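Local structure of 'Carboxyl esterase 2 (Tuber melanosporum Mel28, 5MIF) at residues 37-42 and 323-328; 60-65 and 124-129; 93-98 and 141-146; 282-287 and 317-322. The protein probably hydrolyses carboxylic esters, as an archaeal-like carboxylesterase of the alpha/beta hydrolase fold from a mycorrhizal truffle. One frame throughout, in Å; residues are numbered along the deposited sequence.

Interaction 1 of 4, residues 37-42 and 323-328; sequences PITQAY and DVLSEA
Leu325 lies over one face of the Tyr42 ring, its CG 4.3 Å from the ring centroid and 18° off the normal, which meets the geometry of a CH-pi contact displaced toward the ring's rim. The two side chains run at about a right angle, and Leu325 CD2 also reaches Thr39 CG2 at 3.8 Å. Val324 CG1 comes to 3.8 Å from Tyr42 CD1 at an oblique angle. With CG anti to the backbone N (chi1 175°), Tyr42 sets its ring against both residues. Were Tyr42 an alanine, Leu325 would probably lose the ring it lies against and a gap would open beside Val324. One turn back, Ile38 CB packs 4.2 Å from Ala328 CB, and Ile38 also meets Arg306 of the second subunit.

The direct contacts are mostly apolar, and no direct hydrogen bond joins residues 37-42 to 323-328. A water bridges them instead, donating to Thr39 OG1 at 2.6 Å and to Leu325 O at 2.9 Å, while Thr39 OG1 is also hydrogen-bonded to Asp36. Cohesion between the N-terminal helix and this short helical turn therefore rests mainly on van der Waals packing, with one water-mediated polar link.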
loop_
_atom_site.group_PDB
_atom_site.type_symbol
_atom_site.label_atom_id
_atom_site.label_comp_id
_atom_site.label_asym_id
_atom_site.label_seq_id
_atom_site.Cartn_x
_atom_site.Cartn_y
_atom_site.Cartn_z
ATOM N N PRO A 37 6.974 12.757 11.072
ATOM C CA PRO A 37 7.127 13.254 12.452
ATOM C C PRO A 37 6.846 12.241 13.566
ATOM O O PRO A 37 7.580 12.233 14.555
ATOM C CB PRO A 37 6.119 14.404 12.511
ATOM C CG PRO A 37 6.105 14.936 11.122
ATOM C CD PRO A 37 6.232 13.717 10.231
ATOM N N ILE A 38 5.803 11.428 13.437
ATOM C CA ILE A 38 5.478 10.467 14.485
ATOM C C ILE A 38 6.564 9.408 14.630
ATOM O O ILE A 38 6.945 9.040 15.746
ATOM C CB ILE A 38 4.135 9.761 14.226
ATOM C CG1 ILE A 38 2.982 10.754 14.312
ATOM C CG2 ILE A 38 3.905 8.661 15.244
ATOM C CD1 ILE A 38 1.627 10.107 14.134
ATOM N N THR A 39 7.034 8.909 13.492
ATOM C CA THR A 39 8.083 7.903 13.454
ATOM C C THR A 39 9.419 8.485 13.918
ATOM O O THR A 39 10.187 7.832 14.627
ATOM C CB THR A 39 8.224 7.309 12.046
ATOM O OG1 THR A 39 6.994 6.656 11.693
ATOM C CG2 THR A 39 9.358 6.284 12.004
ATOM N N GLN A 40 9.686 9.715 13.499
ATOM C CA GLN A 40 10.875 10.445 13.912
ATOM C C GLN A 40 10.883 10.658 15.425
ATOM O O GLN A 40 11.905 10.483 16.069
ATOM C CB GLN A 40 10.942 11.785 13.186
ATOM C CG GLN A 40 12.207 12.565 13.435
ATOM C CD GLN A 40 13.419 11.823 12.931
ATOM O OE1 GLN A 40 13.568 11.595 11.733
ATOM N NE2 GLN A 40 14.298 11.446 13.844
ATOM N N ALA A 41 9.735 11.026 15.984
ATOM C CA ALA A 41 9.594 11.215 17.427
ATOM C C ALA A 41 9.875 9.927 18.181
ATOM O O ALA A 41 10.534 9.932 19.220
ATOM C CB ALA A 41 8.204 11.722 17.762
ATOM N N TYR A 42 9.366 8.818 17.660
ATOM C CA TYR A 42 9.630 7.518 18.268
ATOM C C TYR A 42 11.117 7.153 18.208
ATOM O O TYR A 42 11.682 6.657 19.178
ATOM C CB TYR A 42 8.798 6.436 17.591
ATOM C CG TYR A 42 9.116 5.052 18.084
ATOM C CD1 TYR A 42 8.463 4.527 19.194
ATOM C CD2 TYR A 42 10.076 4.270 17.455
ATOM C CE1 TYR A 42 8.752 3.260 19.657
ATOM C CE2 TYR A 42 10.369 2.999 17.908
ATOM C CZ TYR A 42 9.705 2.499 19.008
ATOM O OH TYR A 42 9.993 1.229 19.470
ATOM N N ASP A 323 2.936 -0.071 18.686
ATOM C CA ASP A 323 1.721 0.749 18.780
ATOM C C ASP A 323 1.889 2.191 18.293
ATOM O O ASP A 323 1.089 2.689 17.496
ATOM C CB ASP A 323 1.213 0.746 20.222
ATOM C CG ASP A 323 0.633 -0.599 20.631
ATOM O OD1 ASP A 323 0.525 -1.503 19.764
ATOM O OD2 ASP A 323 0.284 -0.753 21.822
ATOM N N VAL A 324 2.925 2.858 18.787
ATOM C CA VAL A 324 3.198 4.245 18.427
ATOM C C VAL A 324 3.428 4.403 16.912
ATOM O O VAL A 324 2.875 5.310 16.283
ATOM C CB VAL A 324 4.428 4.774 19.206
ATOM C CG1 VAL A 324 5.010 6.004 18.545
ATOM C CG2 VAL A 324 4.056 5.063 20.665
ATOM N N LEU A 325 4.245 3.526 16.333
ATOM C CA LEU A 325 4.543 3.576 14.898
ATOM C C LEU A 325 3.307 3.271 14.045
ATOM O O LEU A 325 3.130 3.822 12.957
ATOM C CB LEU A 325 5.670 2.590 14.550
ATOM C CG LEU A 325 7.064 2.912 15.104
ATOM C CD1 LEU A 325 8.116 1.905 14.643
ATOM C CD2 LEU A 325 7.481 4.331 14.735
ATOM N N SER A 326 2.440 2.415 14.570
ATOM C CA SER A 326 1.331 1.882 13.802
ATOM C C SER A 326 0.237 2.912 13.550
ATOM O O SER A 326 -0.643 2.685 12.714
ATOM C CB SER A 326 0.760 0.643 14.508
ATOM O OG SER A 326 -0.074 0.987 15.604
ATOM N N GLU A 327 0.291 4.048 14.244
ATOM C CA GLU A 327 -0.741 5.074 14.076
ATOM C C GLU A 327 -0.346 6.169 13.084
ATOM O O GLU A 327 -1.163 7.029 12.755
ATOM C CB GLU A 327 -1.104 5.702 15.426
ATOM C CG GLU A 327 -1.794 4.723 16.381
ATOM C CD GLU A 327 -3.148 4.216 15.867
ATOM O OE1 GLU A 327 -3.827 4.934 15.101
ATOM O OE2 GLU A 327 -3.529 3.081 16.223
ATOM N N ALA A 328 0.910 6.154 12.637
ATOM C CA ALA A 328 1.359 7.036 11.569
ATOM C C ALA A 328 0.600 6.675 10.282
ATOM O O ALA A 328 0.189 5.524 10.113
ATOM C CB ALA A 328 2.887 6.927 11.375
HETATM O O HOH W 1 5.445 4.564 11.352
#

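Interaction 2 of 4, residues 60-65 and 124-129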
loop_
_atom_site.group_PDB
_atom_site.type_symbol
_atom_site.label_atom_id
_atom_site.label_comp_id
_atom_site.label_asym_id
_atom_site.label_seq_id
_atom_site.Cartn_x
_atom_site.Cartn_y
_atom_site.Cartn_z
ATOM N N ILE A 60 11.529 -12.428 31.108
ATOM C CA ILE A 60 10.244 -12.121 30.517
ATOM C C ILE A 60 10.505 -11.647 29.091
ATOM O O ILE A 60 11.197 -10.655 28.875
ATOM C CB ILE A 60 9.483 -11.066 31.330
ATOM C CG1 ILE A 60 9.114 -11.646 32.699
ATOM C CG2 ILE A 60 8.255 -10.572 30.571
ATOM C CD1 ILE A 60 8.459 -13.002 32.625
ATOM N N ARG A 61 9.987 -12.390 28.117
ATOM C CA ARG A 61 10.266 -12.094 26.708
ATOM C C ARG A 61 9.068 -11.452 26.008
ATOM O O ARG A 61 9.168 -10.977 24.872
ATOM C CB ARG A 61 10.679 -13.358 25.955
ATOM C CG ARG A 61 11.856 -14.126 26.516
ATOM C CD ARG A 61 13.160 -13.377 26.299
ATOM N NE ARG A 61 14.297 -14.163 26.776
ATOM C CZ ARG A 61 14.938 -15.070 26.040
ATOM N NH1 ARG A 61 14.587 -15.282 24.773
ATOM N NH2 ARG A 61 15.950 -15.754 26.555
ATOM N N ASP A 62 7.939 -11.450 26.697
ATOM C CA ASP A 62 6.708 -10.924 26.144
ATOM C C ASP A 62 5.958 -10.062 27.157
ATOM O O ASP A 62 5.744 -10.477 28.296
ATOM C CB ASP A 62 5.809 -12.075 25.696
ATOM C CG ASP A 62 4.547 -11.590 25.036
ATOM O OD1 ASP A 62 4.641 -10.599 24.290
ATOM O OD2 ASP A 62 3.474 -12.193 25.259
ATOM N N GLY A 63 5.555 -8.864 26.738
ATOM C CA GLY A 63 4.757 -8.003 27.594
ATOM C C GLY A 63 3.955 -6.959 26.840
ATOM O O GLY A 63 4.240 -6.651 25.674
ATOM N N TYR A 64 2.961 -6.397 27.520
ATOM C CA TYR A 64 2.097 -5.393 26.916
ATOM C C TYR A 64 2.878 -4.127 26.650
ATOM O O TYR A 64 3.796 -3.784 27.393
ATOM C CB TYR A 64 0.897 -5.085 27.810
ATOM C CG TYR A 64 0.000 -6.275 28.052
ATOM C CD1 TYR A 64 -0.757 -6.823 27.026
ATOM C CD2 TYR A 64 -0.103 -6.842 29.312
ATOM C CE1 TYR A 64 -1.583 -7.910 27.249
ATOM C CE2 TYR A 64 -0.925 -7.926 29.543
ATOM C CZ TYR A 64 -1.666 -8.457 28.512
ATOM O OH TYR A 64 -2.484 -9.543 28.752
ATOM N N GLN A 65 2.551 -3.470 25.546
ATOM C CA GLN A 65 3.143 -2.184 25.227
ATOM C C GLN A 65 2.473 -1.050 26.011
ATOM O O GLN A 65 3.074 0.011 26.197
ATOM C CB GLN A 65 3.070 -1.926 23.724
ATOM C CG GLN A 65 3.993 -2.817 22.914
ATOM C CD GLN A 65 3.859 -2.593 21.423
ATOM O OE1 GLN A 65 4.009 -1.473 20.942
ATOM N NE2 GLN A 65 3.619 -3.669 20.678
ATOM N N GLY A 124 5.294 -12.430 21.655
ATOM C CA GLY A 124 4.301 -13.371 22.134
ATOM C C GLY A 124 2.968 -12.657 22.062
ATOM O O GLY A 124 2.899 -11.553 21.516
ATOM N N PRO A 125 1.911 -13.260 22.620
ATOM C CA PRO A 125 0.565 -12.686 22.497
ATOM C C PRO A 125 0.426 -11.287 23.099
ATOM O O PRO A 125 -0.382 -10.506 22.593
ATOM C CB PRO A 125 -0.315 -13.689 23.249
ATOM C CG PRO A 125 0.629 -14.418 24.177
ATOM C CD PRO A 125 1.919 -14.498 23.420
ATOM N N LYS A 126 1.201 -10.955 24.130
ATOM C CA LYS A 126 1.051 -9.658 24.797
ATOM C C LYS A 126 1.544 -8.508 23.942
ATOM O O LYS A 126 0.837 -7.521 23.734
ATOM C CB LYS A 126 1.787 -9.637 26.147
ATOM C CG LYS A 126 1.243 -10.585 27.223
ATOM C CD LYS A 126 2.095 -10.462 28.508
ATOM C CE LYS A 126 1.297 -10.693 29.782
ATOM N NZ LYS A 126 1.399 -12.076 30.319
ATOM N N SER A 127 2.769 -8.630 23.451
ATOM C CA SER A 127 3.380 -7.569 22.677
ATOM C C SER A 127 2.716 -7.399 21.321
ATOM O O SER A 127 2.872 -6.363 20.681
ATOM C CB SER A 127 4.876 -7.823 22.511
ATOM O OG SER A 127 5.111 -9.137 22.051
ATOM N N TYR A 128 2.006 -8.432 20.880
ATOM C CA TYR A 128 1.346 -8.402 19.580
ATOM C C TYR A 128 -0.159 -8.203 19.684
ATOM O O TYR A 128 -0.869 -8.368 18.698
ATOM C CB TYR A 128 1.677 -9.681 18.800
ATOM C CG TYR A 128 2.981 -9.522 18.054
ATOM C CD1 TYR A 128 4.203 -9.637 18.722
ATOM C CD2 TYR A 128 2.997 -9.218 16.691
ATOM C CE1 TYR A 128 5.401 -9.466 18.056
ATOM C CE2 TYR A 128 4.199 -9.049 16.011
ATOM C CZ TYR A 128 5.398 -9.173 16.702
ATOM O OH TYR A 128 6.594 -8.992 16.042
ATOM N N ARG A 129 -0.643 -7.843 20.874
ATOM C CA ARG A 129 -2.081 -7.674 21.082
ATOM C C ARG A 129 -2.664 -6.598 20.156
ATOM O O ARG A 129 -3.767 -6.750 19.658
ATOM C CB ARG A 129 -2.406 -7.332 22.546
ATOM C CG ARG A 129 -3.904 -7.091 22.786
ATOM C CD ARG A 129 -4.249 -6.933 24.251
ATOM N NE ARG A 129 -3.602 -5.760 24.842
ATOM C CZ ARG A 129 -3.776 -5.363 26.101
ATOM N NH1 ARG A 129 -4.602 -6.031 26.902
ATOM N NH2 ARG A 129 -3.134 -4.292 26.562
HETATM O O HOH W 2 -2.394 -10.601 25.451
#
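Asp62 directs its carboxylate into segment 124-129, where three donors grip it. OD2 takes the backbone N of Lys126 at 2.8 Å through its syn lone pair. OD1 accepts twice from Ser127: the backbone N arrives on the syn side, somewhat out of the carboxylate plane, and Ser127 OG at 2.7 Å comes nearly along the C-O axis. Asp62 extends CG away from its own backbone N (chi1 -177°), which carries both oxygens to the N-H groups of Lys126 and Ser127, and bonds to both oxygens fix the rotation of the carboxylate. Without that group, as with an alanine here, the two N-H groups would probably lose their acceptors and the Ser127 hydroxyl would be set free to turn.

The Tyr64 ring stands between two long side chains. Lys126 passes over one face, CG 4.0 Å from the ring centroid and 17° off the normal, a CH-pi contact. Arg129 approaches obliquely, with Tyr64 CD1 over the centre of its guanidinium, 3.5 Å from Arg129 CZ, and the two planes 30° apart. Gln65 closes the far end: its NE2 donates to Ser127 O at 2.8 Å, within the planes of both the carbonyl and the amide, and also bonds to Ser321 O.

A type I turn from Lys126 to Arg129 leads into helix 129-139. Pro125 rests on Tyr93 and Tyr95 of strand 90-97 and on Phe145 of strand 142-147, so the loop preceding strand 75-82 is held against the sheet's neighbouring strands through segment 124-129.

Interaction 3 of 4, residues 93-98 and 141-146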
loop_
_atom_site.group_PDB
_atom_site.type_symbol
_atom_site.label_atom_id
_atom_site.label_comp_id
_atom_site.label_asym_id
_atom_site.label_seq_id
_atom_site.Cartn_x
_atom_site.Cartn_y
_atom_site.Cartn_z
ATOM N N TYR A 93 -2.694 -19.723 20.566
ATOM C CA TYR A 93 -3.899 -19.034 20.979
ATOM C C TYR A 93 -4.844 -18.881 19.778
ATOM O O TYR A 93 -4.460 -18.314 18.760
ATOM C CB TYR A 93 -3.570 -17.663 21.571
ATOM C CG TYR A 93 -2.662 -17.704 22.790
ATOM C CD1 TYR A 93 -1.277 -17.773 22.650
ATOM C CD2 TYR A 93 -3.190 -17.711 24.077
ATOM C CE1 TYR A 93 -0.437 -17.825 23.771
ATOM C CE2 TYR A 93 -2.366 -17.760 25.198
ATOM C CZ TYR A 93 -0.993 -17.823 25.041
ATOM O OH TYR A 93 -0.186 -17.873 26.157
ATOM N N LEU A 94 -6.080 -19.359 19.894
ATOM C CA LEU A 94 -7.054 -19.128 18.829
ATOM C C LEU A 94 -7.938 -17.943 19.198
ATOM O O LEU A 94 -8.705 -18.009 20.154
ATOM C CB LEU A 94 -7.915 -20.365 18.576
ATOM C CG LEU A 94 -8.955 -20.253 17.444
ATOM C CD1 LEU A 94 -8.263 -20.074 16.092
ATOM C CD2 LEU A 94 -9.882 -21.459 17.415
ATOM N N TYR A 95 -7.818 -16.858 18.444
ATOM C CA TYR A 95 -8.644 -15.681 18.678
ATOM C C TYR A 95 -9.757 -15.590 17.642
ATOM O O TYR A 95 -9.487 -15.663 16.443
ATOM C CB TYR A 95 -7.812 -14.412 18.638
ATOM C CG TYR A 95 -6.635 -14.373 19.588
ATOM C CD1 TYR A 95 -6.817 -14.300 20.973
ATOM C CD2 TYR A 95 -5.339 -14.340 19.094
ATOM C CE1 TYR A 95 -5.716 -14.220 21.835
ATOM C CE2 TYR A 95 -4.249 -14.269 19.930
ATOM C CZ TYR A 95 -4.432 -14.208 21.293
ATOM O OH TYR A 95 -3.307 -14.128 22.082
ATOM N N LYS A 96 -10.999 -15.453 18.108
ATOM C CA LYS A 96 -12.168 -15.345 17.222
ATOM C C LYS A 96 -12.985 -14.086 17.473
ATOM O O LYS A 96 -13.254 -13.746 18.616
ATOM C CB LYS A 96 -13.088 -16.558 17.384
ATOM C CG LYS A 96 -12.433 -17.890 17.139
ATOM C CD LYS A 96 -13.478 -18.981 16.987
ATOM C CE LYS A 96 -13.863 -19.513 18.356
ATOM N NZ LYS A 96 -14.999 -20.454 18.284
ATOM N N PRO A 97 -13.379 -13.386 16.403
ATOM C CA PRO A 97 -14.297 -12.257 16.592
ATOM C C PRO A 97 -15.648 -12.707 17.186
ATOM O O PRO A 97 -16.073 -13.848 17.009
ATOM C CB PRO A 97 -14.495 -11.727 15.173
ATOM C CG PRO A 97 -14.258 -12.924 14.296
ATOM C CD PRO A 97 -13.163 -13.700 14.979
ATOM N N VAL A 98 -16.311 -11.806 17.894
ATOM C CA VAL A 98 -17.611 -12.087 18.501
ATOM C C VAL A 98 -18.695 -12.202 17.417
ATOM O O VAL A 98 -18.503 -11.736 16.296
ATOM C CB VAL A 98 -18.007 -10.986 19.503
ATOM C CG1 VAL A 98 -16.921 -10.815 20.533
ATOM C CG2 VAL A 98 -18.208 -9.672 18.774
ATOM N N ALA A 141 -11.642 -12.330 10.362
ATOM C CA ALA A 141 -11.230 -13.720 10.487
ATOM C C ALA A 141 -10.742 -14.034 11.899
ATOM O O ALA A 141 -10.401 -13.132 12.675
ATOM C CB ALA A 141 -10.133 -14.048 9.477
ATOM N N ALA A 142 -10.694 -15.325 12.207
ATOM C CA ALA A 142 -10.014 -15.798 13.406
ATOM C C ALA A 142 -8.502 -15.684 13.214
ATOM O O ALA A 142 -8.008 -15.724 12.075
ATOM C CB ALA A 142 -10.401 -17.234 13.714
ATOM N N VAL A 143 -7.772 -15.559 14.327
ATOM C CA VAL A 143 -6.309 -15.531 14.296
ATOM C C VAL A 143 -5.767 -16.693 15.140
ATOM O O VAL A 143 -6.105 -16.837 16.321
ATOM C CB VAL A 143 -5.742 -14.202 14.826
ATOM C CG1 VAL A 143 -4.219 -14.303 15.005
ATOM C CG2 VAL A 143 -6.097 -13.051 13.887
ATOM N N PHE A 144 -4.955 -17.528 14.498
ATOM C CA PHE A 144 -4.294 -18.665 15.123
ATOM C C PHE A 144 -2.869 -18.221 15.387
ATOM O O PHE A 144 -2.012 -18.257 14.497
ATOM C CB PHE A 144 -4.374 -19.887 14.194
ATOM C CG PHE A 144 -3.761 -21.150 14.744
ATOM C CD1 PHE A 144 -4.399 -21.882 15.737
ATOM C CD2 PHE A 144 -2.588 -21.649 14.207
ATOM C CE1 PHE A 144 -3.847 -23.061 16.216
ATOM C CE2 PHE A 144 -2.034 -22.825 14.679
ATOM C CZ PHE A 144 -2.660 -23.531 15.690
ATOM N N PHE A 145 -2.633 -17.745 16.602
ATOM C CA PHE A 145 -1.362 -17.123 16.955
ATOM C C PHE A 145 -0.436 -18.165 17.598
ATOM O O PHE A 145 -0.709 -18.661 18.701
ATOM C CB PHE A 145 -1.615 -15.947 17.901
ATOM C CG PHE A 145 -0.395 -15.140 18.229
ATOM C CD1 PHE A 145 0.420 -15.492 19.302
ATOM C CD2 PHE A 145 -0.082 -14.018 17.499
ATOM C CE1 PHE A 145 1.545 -14.739 19.625
ATOM C CE2 PHE A 145 1.047 -13.254 17.809
ATOM C CZ PHE A 145 1.859 -13.612 18.881
ATOM N N VAL A 146 0.641 -18.513 16.896
ATOM C CA VAL A 146 1.542 -19.555 17.369
ATOM C C VAL A 146 2.609 -18.975 18.295
ATOM O O VAL A 146 3.419 -18.152 17.886
ATOM C CB VAL A 146 2.213 -20.280 16.209
ATOM C CG1 VAL A 146 3.130 -21.369 16.754
ATOM C CG2 VAL A 146 1.151 -20.882 15.288
#
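Tyr93 and Phe145 form an antiparallel hydrogen-bonded pair: Tyr93 N donates to Phe145 O at 2.9 Å, nearly straight at 171°, and Phe145 N returns a bond to Tyr93 O. Phe145 O lies at the edge of the Tyr93 ring, near its plane, and Tyr93 CD1 comes to 4.4 Å from Phe145 CD1.

Leu94 opposes Phe144 as a non-hydrogen-bonded pair on the other face of the sheet. Leu94 CD1 meets the edge of the Phe144 ring, 4.3 Å from Phe144 CD1. From the same residue, Leu94 CA makes a CA-H...O contact with Val143 O.

Tyr95 repeats the reciprocal pattern with Val143. Its N-H reaches Val143 O at 2.7 Å and 175°, while Val143 N donates to Tyr95 O in the carbonyl plane. The Tyr95 side chain runs side by side with that of Phe145, pointing the same way, and its CE2 touches Phe145 CB at 3.7 Å. Farther on, Lys96 CG packs on Ala142 CB at 4.0 Å, with its NZ bonded to Leu177 O, and Pro97 CD abuts Ala141 O at 3.6 Å.

The axes of segments 93-97 and 142-146 run at 168°, approaching to 4.6 Å, which identifies an antiparallel pair in the otherwise largely parallel sheet of the alpha/beta hydrolase fold. Strand 75-82 borders strand 90-97, and strand 109-115 borders strand 142-147. Helix 129-139 covers the face of Tyr95, Val143 and Phe145; helix 158-173 packs on Phe144.

Interaction 4 of 4, residues 282-287 and 317-322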
loop_
_atom_site.group_PDB
_atom_site.type_symbol
_atom_site.label_atom_id
_atom_site.label_comp_id
_atom_site.label_asym_id
_atom_site.label_seq_id
_atom_site.Cartn_x
_atom_site.Cartn_y
_atom_site.Cartn_z
ATOM N N VAL A 282 4.871 -6.275 2.326
ATOM C CA VAL A 282 4.921 -4.871 2.699
ATOM C C VAL A 282 6.263 -4.609 3.378
ATOM O O VAL A 282 6.645 -5.349 4.276
ATOM C CB VAL A 282 3.745 -4.513 3.637
ATOM C CG1 VAL A 282 3.824 -3.073 4.064
ATOM C CG2 VAL A 282 2.413 -4.794 2.937
ATOM N N VAL A 283 6.987 -3.580 2.951
ATOM C CA VAL A 283 8.290 -3.273 3.558
ATOM C C VAL A 283 8.352 -1.820 4.023
ATOM O O VAL A 283 7.623 -0.961 3.516
ATOM C CB VAL A 283 9.475 -3.539 2.588
ATOM C CG1 VAL A 283 9.587 -5.032 2.262
ATOM C CG2 VAL A 283 9.344 -2.679 1.317
ATOM N N ALA A 284 9.195 -1.556 5.018
ATOM C CA ALA A 284 9.438 -0.187 5.456
ATOM C C ALA A 284 10.568 0.407 4.623
ATOM O O ALA A 284 11.491 -0.301 4.242
ATOM C CB ALA A 284 9.782 -0.146 6.942
ATOM N N GLU A 285 10.509 1.705 4.353
ATOM C CA GLU A 285 11.529 2.340 3.526
ATOM C C GLU A 285 12.884 2.393 4.230
ATOM O O GLU A 285 13.910 2.007 3.661
ATOM C CB GLU A 285 11.109 3.753 3.143
ATOM C CG GLU A 285 12.176 4.520 2.399
ATOM C CD GLU A 285 11.811 5.977 2.207
ATOM O OE1 GLU A 285 11.070 6.518 3.058
ATOM O OE2 GLU A 285 12.293 6.590 1.235
ATOM N N VAL A 286 12.879 2.866 5.468
ATOM C CA VAL A 286 14.119 3.061 6.217
ATOM C C VAL A 286 14.349 1.847 7.117
ATOM O O VAL A 286 13.883 1.784 8.252
ATOM C CB VAL A 286 14.063 4.378 7.015
ATOM C CG1 VAL A 286 15.341 4.598 7.807
ATOM C CG2 VAL A 286 13.818 5.544 6.056
ATOM N N ASP A 287 15.069 0.877 6.569
ATOM C CA ASP A 287 15.142 -0.464 7.129
ATOM C C ASP A 287 16.254 -1.246 6.451
ATOM O O ASP A 287 16.218 -1.446 5.238
ATOM C CB ASP A 287 13.808 -1.192 6.942
ATOM C CG ASP A 287 13.763 -2.558 7.626
ATOM O OD1 ASP A 287 14.812 -3.089 8.041
ATOM O OD2 ASP A 287 12.661 -3.143 7.716
ATOM N N HIS A 317 11.480 -0.351 10.417
ATOM C CA HIS A 317 11.215 -1.722 10.835
ATOM C C HIS A 317 10.350 -1.755 12.099
ATOM O O HIS A 317 10.561 -0.965 13.027
ATOM C CB HIS A 317 12.533 -2.467 11.067
ATOM C CG HIS A 317 12.400 -3.957 11.051
ATOM N ND1 HIS A 317 12.491 -4.699 9.891
ATOM C CD2 HIS A 317 12.167 -4.845 12.047
ATOM C CE1 HIS A 317 12.335 -5.979 10.177
ATOM N NE2 HIS A 317 12.143 -6.096 11.478
ATOM N N GLY A 318 9.357 -2.636 12.121
ATOM C CA GLY A 318 8.511 -2.783 13.289
ATOM C C GLY A 318 7.215 -1.988 13.259
ATOM O O GLY A 318 6.423 -2.084 14.200
ATOM N N PHE A 319 6.960 -1.234 12.188
ATOM C CA PHE A 319 5.813 -0.316 12.218
ATOM C C PHE A 319 4.470 -1.023 12.396
ATOM O O PHE A 319 3.513 -0.420 12.872
ATOM C CB PHE A 319 5.766 0.586 10.965
ATOM C CG PHE A 319 5.443 -0.124 9.660
ATOM C CD1 PHE A 319 4.149 -0.557 9.368
ATOM C CD2 PHE A 319 6.415 -0.256 8.681
ATOM C CE1 PHE A 319 3.862 -1.171 8.161
ATOM C CE2 PHE A 319 6.136 -0.860 7.460
ATOM C CZ PHE A 319 4.861 -1.323 7.198
ATOM N N ALA A 320 4.400 -2.301 12.045
ATOM C CA ALA A 320 3.138 -3.022 12.110
ATOM C C ALA A 320 2.782 -3.521 13.515
ATOM O O ALA A 320 1.619 -3.812 13.776
ATOM C CB ALA A 320 3.155 -4.195 11.127
ATOM N N SER A 321 3.768 -3.656 14.404
ATOM C CA SER A 321 3.488 -4.211 15.734
ATOM C C SER A 321 3.778 -3.233 16.877
ATOM O O SER A 321 3.334 -3.440 18.004
ATOM C CB SER A 321 4.274 -5.505 15.962
ATOM O OG SER A 321 5.669 -5.302 15.875
ATOM N N ILE A 322 4.531 -2.178 16.593
ATOM C CA ILE A 322 4.815 -1.168 17.607
ATOM C C ILE A 322 3.696 -0.124 17.597
ATOM O O ILE A 322 3.521 0.601 16.613
ATOM C CB ILE A 322 6.171 -0.506 17.353
ATOM C CG1 ILE A 322 7.275 -1.569 17.357
ATOM C CG2 ILE A 322 6.422 0.614 18.362
ATOM C CD1 ILE A 322 8.613 -1.064 16.838
HETATM O O HOH W 3 14.304 0.269 10.353
#
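Asp287 OD2 accepts from His317 ND1 at 2.7 Å, with an N-H...O angle of 157°. The carboxylate oxygen sits at the edge of the imidazole, in the ring plane, but the donor lies 30° out of the carboxylate plane on the syn side; the two flat groups are almost perpendicular, 87° apart. The other carboxylate oxygen, Asp287 OD1, bonds to Ile289 N at the turn into helix 290-302, which helps to orient the acceptor. A water adds a second link, donating to Val286 O and accepting from His317 N at 2.9 Å.

Two residues further along, Phe319 turns its edge to strand 279-284. Its CZ meets Val282 CG1 at 3.7 Å and its CE2 lies 3.8 Å from Ala284 CB, both close to the ring plane, while the Tyr218 ring meets Phe319 edge-to-face.

On its far side, His317 NE2 is hydrogen-bonded to Ser190 OG, on a GxSxG turn that resembles the nucleophile elbow of this fold. The chain of bonds from Asp287 through His317 to Ser190 is consistent with a Ser-His-Asp catalytic triad, in which the carboxylate would orient and polarise the imidazole for proton transfer.

Overall arrangement
Interaction 1 joins the first modelled helix to the segment just before the C-terminal helix 329-345; the other three are nested inside the loop it closes. The segments of interactions 2 and 3 alternate along the chain, and interaction 4 follows both. Interactions 3 and 4 reach the same eight-stranded mixed sheet, their centres about 23 Å and nearest atoms about 9 Å apart. Interaction 2 bridges them, since Pro125 packs on Tyr95 of interaction 3 while Tyr128 packs on Ser321 of interaction 4. Gln65 OE1 also lies 2.9 Å from Asp323 N of interaction 1, a probable hydrogen bond. Interactions 1 and 4, centred about 11 Å apart, touch through Leu325 and Phe319, placing the N-terminal helix near the probable catalytic histidine.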